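Local coordinates for protein major pollen allergen Jun a 1 (Juniperus ashei, PDB 1PXZ) that has low pectate lyase activity, splitting (1->4)-alpha-D-galacturonan by elimination, and is the major allergen of cedar pollen, at residues Arg229-Arg234 with Val238-Asn243; Tyr251-Ser256 with Ile261-Asn266; Thr280-Cys285 with Ser289-Trp294. All blocks are in the same frame, centred on the assembly; numbering follows the deposited sequence.

Contact 1 (Arg229-Arg234 with Val238-Asn243); sequences RMPRAR and VHVANN
Residues 229-234 and 238-243 run in opposite senses across the protein interior, with the CA atoms of Ala233 and Val238 7.5 Å apart and those of Pro231 and Val240 8.3 Å apart, a spacing bridged by side chains. Pro231, which follows a cis peptide bond from Met230 at the entry to strand 232-234, points its CB toward the facing segment, as do Ala233, Val238 and Val240. In both valines CG2, the methyl beside the backbone N, makes the closest approach, because CG1 is anti to that nitrogen (chi1 -169° in Val238, -176° in Val240). Val240 CG2 rests against Pro231 CD at 3.8 Å and is a little farther from the CG of the same ring, the two side chains lying alongside and pointing opposite ways. One step along, Val238 CG2 meets Ala233 CB at 3.8 Å, while Val238 CG1 adds a looser contact, 4.3 Å from Pro231 CG. On the outward side of strand 232-234, Arg232 and Arg234 point away from the valines. Arg232 NH1 sits over the centre of one face of the Arg234 guanidinium; Arg232 NH1 is hydrogen-bonded to Ser256 OG, and Arg234 NH1 to Gly202 O. Arg229, predicted as the active-site arginine, stands just upstream, and the side chain of Pro231 is about 11 Å from that of Asp177, a calcium ligand by similarity. Small aliphatic side chains from two facing strands of one coil pack here in the core of a parallel beta-helix, the fold of the pectate lyases.

Contact 2 (Tyr251-Ser256 with Ile261-Asn266); sequences YAIGGS and ILSEGN
Ile253 and Ile261 meet through their branch methyls, CG2 against CG2 at 3.8 Å, the two side chains passing side by side with their ends directed oppositely. In both residues CG1 sits beside the backbone N and CG2 anti to it (chi1 -63° in Ile253), and this directs the methyl branch into the contact. The longer arm of Ile261 passes the same methyl, its CD1 lying 4.0 Å from Ile253 CG2 and 3.8 Å from Gly254 O, so Ile261 also packs on the backbone of the facing strand. At the other end Ile253 CD1 reaches to 4.4 Å from Ser263 OG. That hydroxyl is tied down by polar partners: Asn266 ND2 donates to Ser263 OG at 2.9 Å, a bent bond of 144° lying close to the amide plane, and Asp301 OD2 is hydrogen-bonded to the same OG. The Asn266 side chain is in turn fixed by the preceding coil, its OD1 bonded to Asn243 N and its ND2 also to Val240 O. Behind Gly254 the Tyr251 ring closes in, with Tyr251 CE2 3.7 Å from Gly254 CA; the edge of the ring, in its plane, faces Ile253 N. The strands carrying these residues, 253-256 and 261-264, are antiparallel in direction at 172°, their axes 9.6 Å apart, too far for backbone pairing. Each belongs instead to a separate parallel sheet. Isoleucines packed between facing sheets are part of the interior of a parallel beta-helix, and an asparagine side chain bonded to the coil before it is consistent with the asparagine ladder known from pectate lyases.

Contact 3 (Thr280-Cys285 with Ser289-Trp294); sequences TKRIGC and SACANW
Left-handed rotation about the disulfide (chi3 -89°) joins Cys285 SG to Cys291 SG at 2.0 Å, while a bend in the Arg282 chain (chi2 110°) turns its aliphatic part along the Trp294 indole. It is CB and CG of Arg282 that touch the ring, with Arg282 CG 3.4 Å from Trp294 CZ3 and approaching obliquely; the guanidinium lies beyond the indole and does not stack on it. Cys291 SG lies above one face of the Trp294 ring, toward its rim, and Cys285 SG makes an oblique sulfur-aromatic contact, 4.8 Å from the centroid of the six-membered ring. At the ring's edge, near its plane, Ile283 O is 3.7 Å from Trp294 CH2. The disulfide joins the chain after strand 280-282, the outermost strand of its parallel beta-helix sheet within this chain, to the short helix 288-291, and the indole that follows packs back on Arg282. A type I beta turn from Cys291 to Trp294 swings the indole back, with Trp294 N bonded to Cys291 O at 3.0 Å. A water accepts from Arg282 NE at 2.6 Å, in the plane of the guanidinium and at its edge, and bridges it to Cys291 O, though that second leg is modelled doubtfully short. Arg282 NH2 is held beyond the contact by Ser312 OG and Val310 O.

How the contacts relate
The three contacts follow one another along the chain and step toward one end of the beta-helix. Contacts 1 and 2 lie about 5 Å apart between centres and belong to neighbouring coils: strands 232-234 and 253-256 adjoin in one parallel sheet, strands 237-241 and 260-264 in the facing one, where Val240 N and Leu262 O probably form a hydrogen bond. Contact 3, its centre about 13 Å from that of contact 2 and 16 Å from that of contact 1, starts from the next strand, 280-282, probably bonded through Lys281 N to Ile253 O; Ile283 N with Gly255 O follows just after it. Thus two buried hydrophobic layers give way to a disulfide-linked surface segment.

Contact 1 (Arg229-Arg234 with Val238-Asn243)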
loop_
_atom_site.group_PDB
_atom_site.type_symbol
_atom_site.label_atom_id
_atom_site.label_comp_id
_atom_site.label_asym_id
_atom_site.label_seq_id
_atom_site.Cartn_x
_atom_site.Cartn_y
_atom_site.Cartn_z
ATOM N N ARG A 229 -7.472 -10.449 -3.564
ATOM C CA ARG A 229 -7.226 -9.578 -2.421
ATOM C C ARG A 229 -6.808 -8.178 -2.838
ATOM O O ARG A 229 -5.708 -7.690 -2.534
ATOM C CB ARG A 229 -6.131 -10.143 -1.523
ATOM C CG ARG A 229 -6.475 -11.523 -0.957
ATOM C CD ARG A 229 -5.409 -11.926 0.057
ATOM N NE ARG A 229 -5.746 -13.189 0.716
ATOM C CZ ARG A 229 -5.037 -13.667 1.734
ATOM N NH1 ARG A 229 -3.987 -12.976 2.164
ATOM N NH2 ARG A 229 -5.405 -14.812 2.282
ATOM N N MET A 230 -7.690 -7.478 -3.547
ATOM C CA MET A 230 -7.307 -6.171 -4.082
ATOM C C MET A 230 -8.328 -5.087 -3.784
ATOM O O MET A 230 -8.849 -4.445 -4.699
ATOM C CB MET A 230 -7.096 -6.264 -5.610
ATOM C CG MET A 230 -5.909 -7.196 -5.917
ATOM S SD MET A 230 -5.703 -7.381 -7.696
ATOM C CE MET A 230 -6.580 -8.913 -7.992
ATOM N N PRO A 231 -8.646 -4.809 -2.535
ATOM C CA PRO A 231 -8.130 -5.481 -1.353
ATOM C C PRO A 231 -9.005 -6.614 -0.847
ATOM O O PRO A 231 -10.135 -6.785 -1.287
ATOM C CB PRO A 231 -8.201 -4.341 -0.314
ATOM C CG PRO A 231 -9.489 -3.669 -0.675
ATOM C CD PRO A 231 -9.575 -3.706 -2.179
ATOM N N ARG A 232 -8.470 -7.360 0.115
ATOM C CA ARG A 232 -9.277 -8.184 1.014
ATOM C C ARG A 232 -9.295 -7.443 2.363
ATOM O O ARG A 232 -8.235 -7.242 2.957
ATOM C CB ARG A 232 -8.773 -9.609 1.192
ATOM C CG ARG A 232 -9.718 -10.494 2.022
ATOM C CD ARG A 232 -8.937 -11.557 2.772
ATOM N NE ARG A 232 -9.784 -12.632 3.274
ATOM C CZ ARG A 232 -10.547 -12.551 4.361
ATOM N NH1 ARG A 232 -10.590 -11.444 5.096
ATOM N NH2 ARG A 232 -11.292 -13.580 4.751
ATOM N N ALA A 233 -10.480 -7.056 2.819
ATOM C CA ALA A 233 -10.630 -6.271 4.040
ATOM C C ALA A 233 -11.410 -6.974 5.148
ATOM O O ALA A 233 -12.256 -7.821 4.869
ATOM C CB ALA A 233 -11.371 -4.990 3.659
ATOM N N ARG A 234 -11.167 -6.618 6.400
ATOM C CA ARG A 234 -11.940 -7.057 7.553
ATOM C C ARG A 234 -12.265 -5.887 8.489
ATOM O O ARG A 234 -11.371 -5.064 8.697
ATOM C CB ARG A 234 -11.190 -8.050 8.424
ATOM C CG ARG A 234 -10.881 -9.416 7.875
ATOM C CD ARG A 234 -10.280 -10.292 8.984
ATOM N NE ARG A 234 -10.118 -11.655 8.498
ATOM C CZ ARG A 234 -9.110 -12.121 7.779
ATOM N NH1 ARG A 234 -8.098 -11.350 7.417
ATOM N NH2 ARG A 234 -9.112 -13.398 7.411
ATOM N N VAL A 238 -12.795 0.765 3.836
ATOM C CA VAL A 238 -11.830 0.984 2.760
ATOM C C VAL A 238 -12.509 1.709 1.600
ATOM O O VAL A 238 -13.526 1.210 1.116
ATOM C CB VAL A 238 -11.225 -0.315 2.197
ATOM C CG1 VAL A 238 -10.043 0.061 1.297
ATOM C CG2 VAL A 238 -10.792 -1.267 3.286
ATOM N N HIS A 239 -11.942 2.820 1.178
ATOM C CA HIS A 239 -12.386 3.532 -0.011
ATOM C C HIS A 239 -11.529 3.104 -1.205
ATOM O O HIS A 239 -10.328 3.382 -1.223
ATOM C CB HIS A 239 -12.329 5.045 0.215
ATOM C CG HIS A 239 -12.871 5.875 -0.898
ATOM N ND1 HIS A 239 -12.364 7.097 -1.253
ATOM C CD2 HIS A 239 -13.911 5.605 -1.745
ATOM C CE1 HIS A 239 -13.049 7.582 -2.279
ATOM N NE2 HIS A 239 -13.999 6.698 -2.594
ATOM N N VAL A 240 -12.129 2.428 -2.164
ATOM C CA VAL A 240 -11.400 1.923 -3.341
ATOM C C VAL A 240 -11.760 2.772 -4.545
ATOM O O VAL A 240 -12.848 2.591 -5.095
ATOM C CB VAL A 240 -11.714 0.441 -3.590
ATOM C CG1 VAL A 240 -10.886 -0.125 -4.750
ATOM C CG2 VAL A 240 -11.434 -0.410 -2.354
ATOM N N ALA A 241 -10.883 3.705 -4.952
ATOM C CA ALA A 241 -11.283 4.721 -5.916
ATOM C C ALA A 241 -10.381 4.883 -7.130
ATOM O O ALA A 241 -9.165 5.031 -6.957
ATOM C CB ALA A 241 -11.314 6.076 -5.185
ATOM N N ASN A 242 -10.915 4.905 -8.342
ATOM C CA ASN A 242 -10.174 5.172 -9.570
ATOM C C ASN A 242 -8.933 4.281 -9.717
ATOM O O ASN A 242 -7.849 4.736 -10.094
ATOM C CB ASN A 242 -9.785 6.639 -9.631
ATOM C CG ASN A 242 -10.936 7.488 -10.147
ATOM O OD1 ASN A 242 -11.908 7.028 -10.758
ATOM N ND2 ASN A 242 -10.790 8.767 -9.894
ATOM N N ASN A 243 -9.134 2.991 -9.428
ATOM C CA ASN A 243 -8.094 2.006 -9.728
ATOM C C ASN A 243 -8.421 1.260 -11.020
ATOM O O ASN A 243 -9.590 1.210 -11.393
ATOM C CB ASN A 243 -7.982 0.987 -8.603
ATOM C CG ASN A 243 -7.883 1.587 -7.214
ATOM O OD1 ASN A 243 -8.855 1.755 -6.470
ATOM N ND2 ASN A 243 -6.640 1.891 -6.861
#

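Contact 2 (Tyr251-Ser256 with Ile261-Asn266)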
loop_
_atom_site.group_PDB
_atom_site.type_symbol
_atom_site.label_atom_id
_atom_site.label_comp_id
_atom_site.label_asym_id
_atom_site.label_seq_id
_atom_site.Cartn_x
_atom_site.Cartn_y
_atom_site.Cartn_z
ATOM N N TYR A 251 -11.051 -13.459 -7.372
ATOM C CA TYR A 251 -11.909 -12.295 -7.295
ATOM C C TYR A 251 -11.036 -11.042 -7.224
ATOM O O TYR A 251 -9.823 -11.178 -7.065
ATOM C CB TYR A 251 -12.795 -12.306 -6.043
ATOM C CG TYR A 251 -11.997 -12.301 -4.753
ATOM C CD1 TYR A 251 -11.491 -13.496 -4.257
ATOM C CD2 TYR A 251 -11.729 -11.138 -4.028
ATOM C CE1 TYR A 251 -10.750 -13.539 -3.083
ATOM C CE2 TYR A 251 -10.991 -11.165 -2.862
ATOM C CZ TYR A 251 -10.509 -12.372 -2.397
ATOM O OH TYR A 251 -9.781 -12.386 -1.227
ATOM N N ALA A 252 -11.699 -9.882 -7.237
ATOM C CA ALA A 252 -10.919 -8.652 -7.104
ATOM C C ALA A 252 -11.007 -8.049 -5.712
ATOM O O ALA A 252 -9.980 -7.759 -5.103
ATOM C CB ALA A 252 -11.341 -7.600 -8.118
ATOM N N ILE A 253 -12.227 -7.812 -5.260
ATOM C CA ILE A 253 -12.436 -7.140 -3.975
ATOM C C ILE A 253 -13.170 -8.069 -3.035
ATOM O O ILE A 253 -14.185 -8.660 -3.422
ATOM C CB ILE A 253 -13.228 -5.840 -4.178
ATOM C CG1 ILE A 253 -12.451 -4.847 -5.044
ATOM C CG2 ILE A 253 -13.621 -5.205 -2.851
ATOM C CD1 ILE A 253 -13.252 -3.636 -5.445
ATOM N N GLY A 254 -12.688 -8.237 -1.802
ATOM C CA GLY A 254 -13.457 -9.180 -0.962
ATOM C C GLY A 254 -13.213 -8.888 0.504
ATOM O O GLY A 254 -12.545 -7.910 0.864
ATOM N N GLY A 255 -13.726 -9.754 1.373
ATOM C CA GLY A 255 -13.540 -9.426 2.790
ATOM C C GLY A 255 -14.428 -10.286 3.668
ATOM O O GLY A 255 -15.263 -11.063 3.182
ATOM N N SER A 256 -14.235 -10.103 4.974
ATOM C CA SER A 256 -14.965 -10.877 5.978
ATOM C C SER A 256 -15.153 -10.019 7.219
ATOM O O SER A 256 -14.537 -8.953 7.322
ATOM C CB SER A 256 -14.228 -12.168 6.333
ATOM O OG SER A 256 -12.925 -11.912 6.828
ATOM N N ILE A 261 -16.901 -1.354 2.375
ATOM C CA ILE A 261 -16.146 -1.201 1.144
ATOM C C ILE A 261 -16.872 -0.268 0.193
ATOM O O ILE A 261 -17.960 -0.574 -0.267
ATOM C CB ILE A 261 -15.884 -2.576 0.477
ATOM C CG1 ILE A 261 -15.138 -3.508 1.425
ATOM C CG2 ILE A 261 -15.190 -2.341 -0.855
ATOM C CD1 ILE A 261 -14.911 -4.934 0.952
ATOM N N LEU A 262 -16.246 0.872 -0.078
ATOM C CA LEU A 262 -16.762 1.897 -0.956
ATOM C C LEU A 262 -15.954 1.917 -2.246
ATOM O O LEU A 262 -14.892 2.525 -2.335
ATOM C CB LEU A 262 -16.784 3.256 -0.255
ATOM C CG LEU A 262 -17.449 3.224 1.143
ATOM C CD1 LEU A 262 -17.514 4.630 1.723
ATOM C CD2 LEU A 262 -18.840 2.601 1.084
ATOM N N SER A 263 -16.508 1.206 -3.237
ATOM C CA SER A 263 -15.903 1.129 -4.559
ATOM C C SER A 263 -16.438 2.258 -5.434
ATOM O O SER A 263 -17.646 2.339 -5.634
ATOM C CB SER A 263 -16.197 -0.236 -5.187
ATOM O OG SER A 263 -15.789 -0.248 -6.551
ATOM N N GLU A 264 -15.562 3.134 -5.927
ATOM C CA GLU A 264 -16.004 4.272 -6.731
ATOM C C GLU A 264 -15.091 4.537 -7.905
ATOM O O GLU A 264 -13.877 4.704 -7.707
ATOM C CB GLU A 264 -16.038 5.479 -5.782
ATOM C CG GLU A 264 -16.536 6.772 -6.391
ATOM C CD GLU A 264 -16.708 7.886 -5.372
ATOM O OE1 GLU A 264 -16.252 7.749 -4.211
ATOM O OE2 GLU A 264 -17.310 8.910 -5.782
ATOM N N GLY A 265 -15.620 4.565 -9.119
ATOM C CA GLY A 265 -14.827 4.942 -10.272
ATOM C C GLY A 265 -13.722 3.968 -10.619
ATOM O O GLY A 265 -12.721 4.363 -11.252
ATOM N N ASN A 266 -13.844 2.700 -10.267
ATOM C CA ASN A 266 -12.873 1.679 -10.674
ATOM C C ASN A 266 -13.189 1.145 -12.062
ATOM O O ASN A 266 -14.337 1.277 -12.505
ATOM C CB ASN A 266 -12.891 0.536 -9.651
ATOM C CG ASN A 266 -12.438 1.042 -8.291
ATOM O OD1 ASN A 266 -11.291 1.495 -8.181
ATOM N ND2 ASN A 266 -13.298 0.967 -7.290
#

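Contact 3 (Thr280-Cys285 with Ser289-Trp294)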
loop_
_atom_site.group_PDB
_atom_site.type_symbol
_atom_site.label_atom_id
_atom_site.label_comp_id
_atom_site.label_asym_id
_atom_site.label_seq_id
_atom_site.Cartn_x
_atom_site.Cartn_y
_atom_site.Cartn_z
ATOM N N THR A 280 -16.589 -9.033 -6.647
ATOM C CA THR A 280 -16.727 -9.180 -5.212
ATOM C C THR A 280 -16.756 -10.618 -4.713
ATOM O O THR A 280 -17.214 -11.561 -5.361
ATOM C CB THR A 280 -18.070 -8.566 -4.717
ATOM O OG1 THR A 280 -19.098 -8.862 -5.686
ATOM C CG2 THR A 280 -17.979 -7.054 -4.617
ATOM N N LYS A 281 -16.261 -10.783 -3.487
ATOM C CA LYS A 281 -16.342 -12.047 -2.796
ATOM C C LYS A 281 -16.496 -11.844 -1.286
ATOM O O LYS A 281 -15.612 -11.285 -0.647
ATOM C CB LYS A 281 -15.116 -12.943 -3.046
ATOM C CG LYS A 281 -15.404 -14.370 -2.554
ATOM C CD LYS A 281 -14.381 -15.348 -3.125
ATOM C CE LYS A 281 -14.462 -16.676 -2.377
ATOM N NZ LYS A 281 -13.211 -16.961 -1.612
ATOM N N ARG A 282 -17.622 -12.303 -0.739
ATOM C CA ARG A 282 -17.848 -12.285 0.695
ATOM C C ARG A 282 -17.405 -13.600 1.316
ATOM O O ARG A 282 -17.760 -14.688 0.869
ATOM C CB ARG A 282 -19.323 -12.084 1.053
ATOM C CG ARG A 282 -19.766 -10.631 1.000
ATOM C CD ARG A 282 -20.710 -10.463 -0.187
ATOM N NE ARG A 282 -21.377 -9.154 -0.136
ATOM C CZ ARG A 282 -21.486 -8.436 -1.254
ATOM N NH1 ARG A 282 -20.990 -8.931 -2.391
ATOM N NH2 ARG A 282 -22.087 -7.267 -1.178
ATOM N N ILE A 283 -16.623 -13.483 2.374
ATOM C CA ILE A 283 -16.083 -14.681 3.012
ATOM C C ILE A 283 -16.613 -14.806 4.424
ATOM O O ILE A 283 -16.570 -13.834 5.180
ATOM C CB ILE A 283 -14.548 -14.565 2.961
ATOM C CG1 ILE A 283 -14.012 -14.594 1.526
ATOM C CG2 ILE A 283 -13.872 -15.624 3.804
ATOM C CD1 ILE A 283 -12.768 -13.776 1.279
ATOM N N GLY A 284 -17.128 -15.969 4.810
ATOM C CA GLY A 284 -17.506 -16.240 6.185
ATOM C C GLY A 284 -18.882 -15.738 6.554
ATOM O O GLY A 284 -19.202 -15.463 7.715
ATOM N N CYS A 285 -19.756 -15.606 5.560
ATOM C CA CYS A 285 -21.124 -15.177 5.842
ATOM C C CYS A 285 -21.829 -16.059 6.861
ATOM O O CYS A 285 -21.677 -17.285 6.868
ATOM C CB CYS A 285 -21.884 -15.159 4.508
ATOM S SG CYS A 285 -21.366 -13.758 3.476
ATOM N N SER A 289 -28.986 -13.292 4.930
ATOM C CA SER A 289 -29.681 -12.213 5.618
ATOM C C SER A 289 -28.702 -11.355 6.412
ATOM O O SER A 289 -28.831 -10.132 6.439
ATOM C CB SER A 289 -30.756 -12.782 6.546
ATOM O OG SER A 289 -31.341 -11.759 7.329
ATOM N N ALA A 290 -27.738 -12.017 7.043
ATOM C CA ALA A 290 -26.730 -11.333 7.837
ATOM C C ALA A 290 -25.711 -10.612 6.955
ATOM O O ALA A 290 -25.291 -9.475 7.212
ATOM C CB ALA A 290 -26.020 -12.335 8.741
ATOM N N CYS A 291 -25.282 -11.300 5.891
ATOM C CA CYS A 291 -24.241 -10.719 5.041
ATOM C C CYS A 291 -24.838 -9.546 4.301
ATOM O O CYS A 291 -24.156 -8.619 3.855
ATOM C CB CYS A 291 -23.618 -11.750 4.081
ATOM S SG CYS A 291 -21.915 -12.142 4.569
ATOM N N ALA A 292 -26.175 -9.540 4.188
ATOM C CA ALA A 292 -26.815 -8.403 3.530
ATOM C C ALA A 292 -26.665 -7.125 4.339
ATOM O O ALA A 292 -26.983 -6.044 3.846
ATOM C CB ALA A 292 -28.293 -8.693 3.287
ATOM N N ASN A 293 -26.191 -7.211 5.586
ATOM C CA ASN A 293 -26.038 -5.986 6.377
ATOM C C ASN A 293 -24.742 -5.274 6.010
ATOM O O ASN A 293 -24.595 -4.087 6.316
ATOM C CB ASN A 293 -26.064 -6.312 7.872
ATOM C CG ASN A 293 -27.459 -6.730 8.342
ATOM O OD1 ASN A 293 -27.633 -7.503 9.286
ATOM N ND2 ASN A 293 -28.492 -6.216 7.695
ATOM N N TRP A 294 -23.812 -5.997 5.370
ATOM C CA TRP A 294 -22.520 -5.331 5.105
ATOM C C TRP A 294 -22.676 -4.234 4.074
ATOM O O TRP A 294 -23.361 -4.321 3.066
ATOM C CB TRP A 294 -21.512 -6.374 4.619
ATOM C CG TRP A 294 -21.203 -7.490 5.550
ATOM C CD1 TRP A 294 -21.688 -7.745 6.793
ATOM C CD2 TRP A 294 -20.269 -8.553 5.250
ATOM N NE1 TRP A 294 -21.115 -8.900 7.299
ATOM C CE2 TRP A 294 -20.246 -9.412 6.369
ATOM C CE3 TRP A 294 -19.472 -8.825 4.136
ATOM C CZ2 TRP A 294 -19.438 -10.555 6.412
ATOM C CZ3 TRP A 294 -18.668 -9.963 4.179
ATOM C CH2 TRP A 294 -18.664 -10.806 5.307
HETATM O O HOH W 1 -22.745 -8.229 1.932
#